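EmrA (Aquifex aeolicus, PDB 4TKO) serves as the periplasmic adaptor of a major facilitator superfamily multidrug efflux pump and probably takes part in exporting xenobiotics. Local coordinates at residues F25-K36 and A47-Y56; A224-I235 and P246-F256. All blocks are in the same frame, centred on the assembly; numbering follows the deposited sequence.

Contact 1: residues F25-K36 and A47-Y56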
# COMPACT_ATOMS: atom_id res chain seq x y z
N PHE A 25 1.05 22.00 14.58
CA PHE A 25 1.52 21.25 13.42
C PHE A 25 1.73 19.79 13.84
O PHE A 25 2.09 19.53 15.00
CB PHE A 25 2.83 21.84 12.86
CG PHE A 25 2.70 23.25 12.33
CD1 PHE A 25 2.79 24.34 13.18
CD2 PHE A 25 2.53 23.50 10.97
CE1 PHE A 25 2.68 25.64 12.70
CE2 PHE A 25 2.43 24.78 10.48
CZ PHE A 25 2.50 25.86 11.35
N ARG A 26 1.51 18.85 12.92
CA ARG A 26 1.72 17.43 13.23
C ARG A 26 3.18 17.06 13.02
O ARG A 26 3.61 15.96 13.36
CB ARG A 26 0.79 16.55 12.40
CG ARG A 26 -0.69 16.94 12.50
CD ARG A 26 -1.59 16.01 11.71
NE ARG A 26 -1.27 14.61 11.98
CZ ARG A 26 -1.11 13.68 11.04
NH1 ARG A 26 -1.26 13.99 9.76
NH2 ARG A 26 -0.82 12.43 11.38
N VAL A 27 3.95 17.99 12.48
CA VAL A 27 5.39 17.83 12.37
C VAL A 27 6.09 19.07 12.92
O VAL A 27 5.47 20.13 13.09
CB VAL A 27 5.84 17.61 10.89
CG1 VAL A 27 5.26 16.33 10.34
CG2 VAL A 27 5.44 18.78 10.03
N SER A 28 7.38 18.94 13.19
CA SER A 28 8.16 20.09 13.63
C SER A 28 8.77 20.80 12.42
O SER A 28 8.83 20.25 11.33
CB SER A 28 9.25 19.66 14.61
OG SER A 28 10.22 18.85 13.97
N GLY A 29 9.24 22.02 12.64
CA GLY A 29 9.83 22.78 11.56
C GLY A 29 9.94 24.25 11.88
O GLY A 29 9.61 24.65 12.99
N LYS A 30 10.41 25.03 10.91
CA LYS A 30 10.60 26.47 11.06
C LYS A 30 9.43 27.21 10.44
O LYS A 30 9.15 27.04 9.25
CB LYS A 30 11.91 26.94 10.40
CG LYS A 30 12.23 28.40 10.64
CD LYS A 30 13.50 28.87 9.93
CE LYS A 30 14.37 29.70 10.86
NZ LYS A 30 15.32 28.80 11.61
N VAL A 31 8.74 28.03 11.23
CA VAL A 31 7.64 28.81 10.67
C VAL A 31 8.17 29.80 9.66
O VAL A 31 9.07 30.58 9.97
CB VAL A 31 6.87 29.59 11.74
CG1 VAL A 31 5.78 30.41 11.07
CG2 VAL A 31 6.31 28.66 12.78
N ILE A 32 7.62 29.79 8.45
CA ILE A 32 8.08 30.78 7.46
C ILE A 32 7.01 31.76 6.98
O ILE A 32 7.34 32.74 6.33
CB ILE A 32 8.69 30.10 6.23
CG1 ILE A 32 7.65 29.27 5.49
CG2 ILE A 32 9.88 29.28 6.62
CD1 ILE A 32 8.20 28.61 4.26
N GLU A 33 5.75 31.50 7.31
CA GLU A 33 4.64 32.35 6.90
C GLU A 33 3.49 32.27 7.90
O GLU A 33 3.14 31.18 8.37
CB GLU A 33 4.13 31.96 5.52
CG GLU A 33 5.16 32.07 4.42
CD GLU A 33 5.50 33.51 4.11
OE1 GLU A 33 4.79 34.42 4.61
OE2 GLU A 33 6.49 33.73 3.37
N VAL A 34 2.90 33.41 8.21
CA VAL A 34 1.71 33.46 9.05
C VAL A 34 0.57 34.15 8.31
O VAL A 34 0.66 35.32 7.98
CB VAL A 34 1.99 34.19 10.37
CG1 VAL A 34 0.76 34.15 11.26
CG2 VAL A 34 3.16 33.54 11.07
N TYR A 35 -0.50 33.42 8.04
CA TYR A 35 -1.55 33.94 7.20
C TYR A 35 -2.69 34.59 7.98
O TYR A 35 -3.49 35.34 7.43
CB TYR A 35 -2.11 32.82 6.33
CG TYR A 35 -1.07 32.18 5.46
CD1 TYR A 35 -0.22 32.95 4.68
CD2 TYR A 35 -0.91 30.80 5.43
CE1 TYR A 35 0.75 32.37 3.89
CE2 TYR A 35 0.06 30.22 4.63
CZ TYR A 35 0.88 31.00 3.86
OH TYR A 35 1.85 30.42 3.07
N LYS A 36 -2.76 34.29 9.27
CA LYS A 36 -3.88 34.73 10.11
C LYS A 36 -3.30 35.29 11.39
O LYS A 36 -2.19 34.93 11.77
CB LYS A 36 -4.85 33.58 10.42
CG LYS A 36 -5.70 33.14 9.23
CD LYS A 36 -6.22 34.35 8.46
CE LYS A 36 -7.51 34.05 7.70
NZ LYS A 36 -7.31 33.34 6.41
N ALA A 47 -5.75 28.04 5.51
CA ALA A 47 -4.39 27.97 6.05
C ALA A 47 -4.19 29.09 7.04
O ALA A 47 -4.60 30.23 6.80
CB ALA A 47 -3.35 28.05 4.96
N LEU A 48 -3.56 28.77 8.17
CA LEU A 48 -3.29 29.75 9.20
C LEU A 48 -1.83 30.09 9.18
O LEU A 48 -1.46 31.24 9.42
CB LEU A 48 -3.70 29.23 10.58
CG LEU A 48 -5.10 28.62 10.66
CD1 LEU A 48 -5.33 28.01 12.02
CD2 LEU A 48 -6.18 29.66 10.38
N ALA A 49 -1.00 29.10 8.89
CA ALA A 49 0.45 29.29 8.92
C ALA A 49 1.15 28.17 8.19
O ALA A 49 0.53 27.18 7.83
CB ALA A 49 0.92 29.36 10.32
N LYS A 50 2.45 28.31 7.97
CA LYS A 50 3.15 27.34 7.13
C LYS A 50 4.59 27.16 7.58
O LYS A 50 5.24 28.12 7.98
CB LYS A 50 3.07 27.79 5.67
CG LYS A 50 3.94 27.02 4.71
CD LYS A 50 4.55 27.98 3.68
CE LYS A 50 4.57 27.36 2.29
NZ LYS A 50 3.19 27.30 1.71
N LEU A 51 5.07 25.92 7.52
CA LEU A 51 6.46 25.62 7.85
C LEU A 51 7.31 25.48 6.59
O LEU A 51 6.81 25.23 5.50
CB LEU A 51 6.55 24.35 8.68
CG LEU A 51 5.80 24.29 10.02
CD1 LEU A 51 6.00 22.94 10.72
CD2 LEU A 51 6.21 25.42 10.95
N ASP A 52 8.61 25.68 6.73
CA ASP A 52 9.56 25.42 5.65
C ASP A 52 9.67 23.91 5.38
O ASP A 52 10.09 23.16 6.26
CB ASP A 52 10.93 26.00 6.02
CG ASP A 52 12.00 25.71 4.98
OD1 ASP A 52 11.64 25.50 3.80
OD2 ASP A 52 13.20 25.73 5.34
N PRO A 53 9.29 23.46 4.18
CA PRO A 53 9.19 22.02 3.94
C PRO A 53 10.42 21.36 3.31
O PRO A 53 10.38 20.15 3.10
CB PRO A 53 8.03 21.94 2.95
CG PRO A 53 8.22 23.17 2.11
CD PRO A 53 8.85 24.23 3.01
N THR A 54 11.46 22.11 3.01
CA THR A 54 12.53 21.58 2.18
C THR A 54 13.05 20.24 2.73
O THR A 54 13.20 19.28 1.99
CB THR A 54 13.70 22.60 2.04
OG1 THR A 54 14.07 23.12 3.31
CG2 THR A 54 13.27 23.74 1.16
N TYR A 55 13.27 20.18 4.04
CA TYR A 55 13.77 18.96 4.66
C TYR A 55 12.89 17.74 4.39
O TYR A 55 13.38 16.69 3.99
CB TYR A 55 13.89 19.15 6.17
CG TYR A 55 14.48 17.97 6.90
CD1 TYR A 55 13.73 16.82 7.14
CD2 TYR A 55 15.77 18.02 7.40
CE1 TYR A 55 14.28 15.75 7.82
CE2 TYR A 55 16.32 16.96 8.09
CZ TYR A 55 15.57 15.83 8.30
OH TYR A 55 16.12 14.78 8.98
N TYR A 56 11.59 17.88 4.62
CA TYR A 56 10.67 16.78 4.41
C TYR A 56 10.58 16.42 2.93
O TYR A 56 10.29 15.27 2.58
CB TYR A 56 9.28 17.12 4.97
CG TYR A 56 9.26 17.25 6.47
CD1 TYR A 56 9.76 16.24 7.28
CD2 TYR A 56 8.77 18.40 7.09
CE1 TYR A 56 9.76 16.36 8.66
CE2 TYR A 56 8.76 18.52 8.48
CZ TYR A 56 9.26 17.49 9.26
OH TYR A 56 9.26 17.60 10.63
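With CG opposite the carbonyl carbon in both F25 (chi1 -63°) and L51 (chi1 -59°), the phenyl ring and the leucine branch turn into each other. L51 CG sits over one face of the F25 ring, displaced toward the rim and 3.7 Å from its centroid, in a CH-pi contact. A49 CB meets the edge of the same ring, 4.0 Å from F25 CZ. From L51, CD2 reaches on to V31 CG2 at 3.7 Å, and V241 of strand 240-241 touches F25, V31 and L51 together. Y56, in the first turn of helix 54-68, comes from the opposite direction to V27. Its ring passes V27 CG2 obliquely, and its OH donates to S28 O at 2.8 Å, the carbonyl oxygen lying in the plane of the ring. Strands 29-34 and 47-51 run antiparallel and are interrupted by a classic beta bulge: K50 O accepts from I32 N at 2.9 Å and, weakly, from E33 N. K50 N returns a bond to E33 O at 3.0 Å, while Y35 N approaches L48 O (2.8 Å) from above its carbonyl plane. At the other end D52 N binds K30 O at 2.9 Å, and the D52 carboxylate weakly caps T54 N where the helix begins. On the face of E33 and K50, the bent aliphatic chain of K50 runs between I32 CD1 and the Y35 hydroxyl. This bulged antiparallel strand pair, followed by a capped turn into helix 54-68, is characteristic of the lipoyl-like barrel-sandwich hybrid of membrane fusion proteins, whose halves a long helical hairpin separates in sequence.

Contact 2: residues A224-I235 and P246-F256; sequences APFDGVVAKRFI and PAFALVNPESF
A bulged antiparallel strand pair from the second half of the lipoyl-like barrel-sandwich hybrid brings V229, A231 and K232 of strand 228-233 against V251 and A249 of strand 246-251. V229 and V251 form a hydrogen-bonded pair: V229 N donates in plane to a lone pair of V251 O at 3.0 Å, and V251 N answers to V229 O. A231 N then binds A249 O at 2.7 Å, but A249 N bonds to K232 O, so A231 and K232 share one partner in a classic beta bulge. F234 N closes the ladder on A247 O at 2.7 Å, nearly straight at the hydrogen (173°). L250 is gripped at both branches. L250 CD2 lies over one face of the F226 ring, 4.1 Å from its centroid, as a CH-pi contact, and L250 CD1 packs on V230 CG2 at 4.0 Å. The F226 ring gets there through chi1 56°, which sets CG between the backbone N and the carbonyl carbon. F248 presents its edge to V230 CG1, 3.7 Å from F248 CD2, while the methylenes of R233 run alongside the ring and R233 NE forms a salt bridge with D37. The I235 side chain crosses that of F248 at about a right angle and brings its CD1 to the ring. Beyond the strand, N252 OD1 accepts from E254 N at 3.0 Å in an Asx turn, and the chain swings round to bring the edge of F256 against V229 CG2, 3.7 Å from F256 CZ. Between strands 246-251 and 256-263, this turn forms the passage from barrel-sandwich hybrid to beta-barrel domain, as in other membrane fusion adaptors.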
# COMPACT_ATOMS: atom_id res chain seq x y z
N ALA A 224 -7.23 25.15 9.38
CA ALA A 224 -8.21 25.25 10.47
C ALA A 224 -9.20 24.09 10.45
O ALA A 224 -9.81 23.80 9.42
CB ALA A 224 -8.94 26.57 10.40
N PRO A 225 -9.37 23.43 11.61
CA PRO A 225 -10.21 22.24 11.80
C PRO A 225 -11.70 22.55 11.86
O PRO A 225 -12.54 21.66 11.67
CB PRO A 225 -9.73 21.68 13.13
CG PRO A 225 -9.26 22.90 13.89
CD PRO A 225 -8.66 23.81 12.84
N PHE A 226 -12.03 23.80 12.15
CA PHE A 226 -13.42 24.21 12.18
C PHE A 226 -13.50 25.72 11.96
O PHE A 226 -12.47 26.40 11.96
CB PHE A 226 -14.09 23.77 13.50
CG PHE A 226 -13.39 24.26 14.73
CD1 PHE A 226 -13.60 25.56 15.21
CD2 PHE A 226 -12.54 23.42 15.44
CE1 PHE A 226 -12.97 26.02 16.37
CE2 PHE A 226 -11.89 23.87 16.60
CZ PHE A 226 -12.11 25.16 17.06
N ASP A 227 -14.71 26.24 11.73
CA ASP A 227 -14.92 27.70 11.66
C ASP A 227 -14.73 28.28 13.05
O ASP A 227 -15.17 27.68 14.03
CB ASP A 227 -16.33 28.04 11.15
CG ASP A 227 -16.65 27.36 9.82
OD1 ASP A 227 -16.05 27.75 8.80
OD2 ASP A 227 -17.52 26.46 9.80
N GLY A 228 -14.10 29.44 13.15
CA GLY A 228 -13.84 30.02 14.45
C GLY A 228 -13.03 31.30 14.38
O GLY A 228 -12.70 31.76 13.28
N VAL A 229 -12.72 31.89 15.54
CA VAL A 229 -11.93 33.11 15.52
C VAL A 229 -10.63 32.90 16.28
O VAL A 229 -10.59 32.17 17.28
CB VAL A 229 -12.71 34.32 16.12
CG1 VAL A 229 -14.14 34.30 15.61
CG2 VAL A 229 -12.74 34.26 17.60
N VAL A 230 -9.56 33.52 15.80
CA VAL A 230 -8.25 33.31 16.40
C VAL A 230 -8.15 34.08 17.70
O VAL A 230 -8.07 35.30 17.72
CB VAL A 230 -7.12 33.74 15.46
CG1 VAL A 230 -5.80 33.43 16.11
CG2 VAL A 230 -7.24 33.00 14.16
N ALA A 231 -8.14 33.31 18.78
CA ALA A 231 -8.14 33.85 20.13
C ALA A 231 -6.75 34.19 20.62
O ALA A 231 -6.60 35.07 21.47
CB ALA A 231 -8.80 32.84 21.08
N LYS A 232 -5.74 33.48 20.10
CA LYS A 232 -4.34 33.71 20.46
C LYS A 232 -3.43 33.25 19.34
O LYS A 232 -3.77 32.33 18.58
CB LYS A 232 -3.97 32.99 21.76
CG LYS A 232 -4.74 33.47 23.00
CD LYS A 232 -3.82 34.05 24.08
CE LYS A 232 -4.59 34.96 25.07
NZ LYS A 232 -4.71 36.36 24.55
N ARG A 233 -2.28 33.89 19.21
CA ARG A 233 -1.25 33.44 18.29
C ARG A 233 0.08 33.32 19.01
O ARG A 233 0.61 34.30 19.52
CB ARG A 233 -1.10 34.39 17.10
CG ARG A 233 0.11 34.06 16.26
CD ARG A 233 0.04 34.66 14.87
NE ARG A 233 0.31 36.09 14.90
CZ ARG A 233 1.53 36.63 14.94
NH1 ARG A 233 2.59 35.84 14.95
NH2 ARG A 233 1.67 37.95 14.97
N PHE A 234 0.63 32.11 19.05
CA PHE A 234 1.82 31.87 19.85
C PHE A 234 3.08 31.91 19.03
O PHE A 234 4.17 31.80 19.57
CB PHE A 234 1.72 30.52 20.55
CG PHE A 234 0.56 30.41 21.47
CD1 PHE A 234 0.52 31.13 22.65
CD2 PHE A 234 -0.49 29.56 21.18
CE1 PHE A 234 -0.56 31.02 23.50
CE2 PHE A 234 -1.56 29.43 22.04
CZ PHE A 234 -1.60 30.16 23.20
N ILE A 235 2.95 32.03 17.72
CA ILE A 235 4.12 31.84 16.87
C ILE A 235 4.43 33.04 16.00
O ILE A 235 3.55 33.82 15.64
CB ILE A 235 3.97 30.61 15.95
CG1 ILE A 235 2.71 30.76 15.11
CG2 ILE A 235 3.92 29.35 16.77
CD1 ILE A 235 2.56 29.78 13.97
N PRO A 246 1.42 24.19 20.56
CA PRO A 246 0.36 25.16 20.26
C PRO A 246 0.84 26.36 19.43
O PRO A 246 1.80 27.05 19.79
CB PRO A 246 -0.10 25.61 21.65
CG PRO A 246 0.26 24.49 22.55
CD PRO A 246 1.57 23.99 22.01
N ALA A 247 0.16 26.60 18.32
CA ALA A 247 0.45 27.70 17.42
C ALA A 247 -0.62 28.79 17.52
O ALA A 247 -0.29 29.97 17.59
CB ALA A 247 0.57 27.18 15.98
N PHE A 248 -1.90 28.39 17.49
CA PHE A 248 -3.01 29.31 17.72
C PHE A 248 -4.00 28.73 18.70
O PHE A 248 -4.00 27.52 18.97
CB PHE A 248 -3.77 29.64 16.42
CG PHE A 248 -2.91 30.15 15.31
CD1 PHE A 248 -2.14 29.27 14.55
CD2 PHE A 248 -2.87 31.50 15.01
CE1 PHE A 248 -1.35 29.74 13.53
CE2 PHE A 248 -2.07 31.98 13.99
CZ PHE A 248 -1.32 31.10 13.24
N ALA A 249 -4.86 29.60 19.20
CA ALA A 249 -6.09 29.16 19.86
C ALA A 249 -7.30 29.57 19.00
O ALA A 249 -7.40 30.71 18.56
CB ALA A 249 -6.18 29.74 21.23
N LEU A 250 -8.20 28.63 18.75
CA LEU A 250 -9.38 28.90 17.95
C LEU A 250 -10.63 28.78 18.80
O LEU A 250 -10.80 27.81 19.52
CB LEU A 250 -9.48 27.95 16.78
CG LEU A 250 -10.15 28.54 15.55
CD1 LEU A 250 -9.39 29.77 15.10
CD2 LEU A 250 -10.19 27.52 14.44
N VAL A 251 -11.49 29.79 18.70
CA VAL A 251 -12.72 29.81 19.47
C VAL A 251 -13.91 29.50 18.58
O VAL A 251 -14.08 30.08 17.50
CB VAL A 251 -12.92 31.19 20.14
CG1 VAL A 251 -14.33 31.31 20.77
CG2 VAL A 251 -11.84 31.41 21.18
N ASN A 252 -14.72 28.56 19.02
CA ASN A 252 -15.96 28.27 18.36
C ASN A 252 -16.94 29.36 18.75
O ASN A 252 -17.24 29.55 19.93
CB ASN A 252 -16.46 26.88 18.76
CG ASN A 252 -17.93 26.68 18.47
OD1 ASN A 252 -18.55 27.43 17.71
ND2 ASN A 252 -18.50 25.64 19.07
N PRO A 253 -17.42 30.11 17.77
CA PRO A 253 -18.21 31.31 18.08
C PRO A 253 -19.43 31.03 18.97
O PRO A 253 -19.85 31.91 19.72
CB PRO A 253 -18.63 31.80 16.69
CG PRO A 253 -17.57 31.28 15.78
CD PRO A 253 -17.17 29.95 16.33
N GLU A 254 -19.97 29.82 18.91
CA GLU A 254 -21.06 29.44 19.80
C GLU A 254 -20.59 29.37 21.25
O GLU A 254 -21.41 29.34 22.16
CB GLU A 254 -21.67 28.09 19.38
CG GLU A 254 -22.26 28.11 17.97
CD GLU A 254 -22.60 26.73 17.41
OE1 GLU A 254 -21.73 26.12 16.74
OE2 GLU A 254 -23.75 26.27 17.60
N SER A 255 -19.27 29.38 21.47
CA SER A 255 -18.70 29.28 22.81
C SER A 255 -18.81 30.59 23.58
O SER A 255 -18.86 30.59 24.81
CB SER A 255 -17.22 28.87 22.75
OG SER A 255 -17.09 27.56 22.26
N PHE A 256 -18.85 31.70 22.85
CA PHE A 256 -18.87 33.02 23.47
C PHE A 256 -20.05 33.29 24.42
O PHE A 256 -21.22 32.93 24.16
CB PHE A 256 -18.88 34.09 22.39
CG PHE A 256 -17.58 34.27 21.68
CD1 PHE A 256 -16.43 34.61 22.38
CD2 PHE A 256 -17.51 34.15 20.30
CE1 PHE A 256 -15.21 34.80 21.72
CE2 PHE A 256 -16.31 34.35 19.63
CZ PHE A 256 -15.15 34.67 20.34

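How the contacts relate
Contacts 1 and 2 are matching bulged strand pairs from the two chain halves that flank the long helical hairpin and assemble one barrel-sandwich hybrid. Each half also feeds the other: strand 240-241 pairs with 29-34, and strand 41-42 with 228-233. The two contacts meet where F248 packs on L48 (CE1 to CB 3.8 Å) and R233 on V34 (CD to CG1 3.7 Å), their centres about 17 Å apart. Contact 2 is the more buried and its side-chain packing is almost wholly apolar; contact 1 mixes a small apolar patch with tyrosine, lysine and aspartate. Contact 1 borders the helical hairpin, contact 2 the beta-barrel.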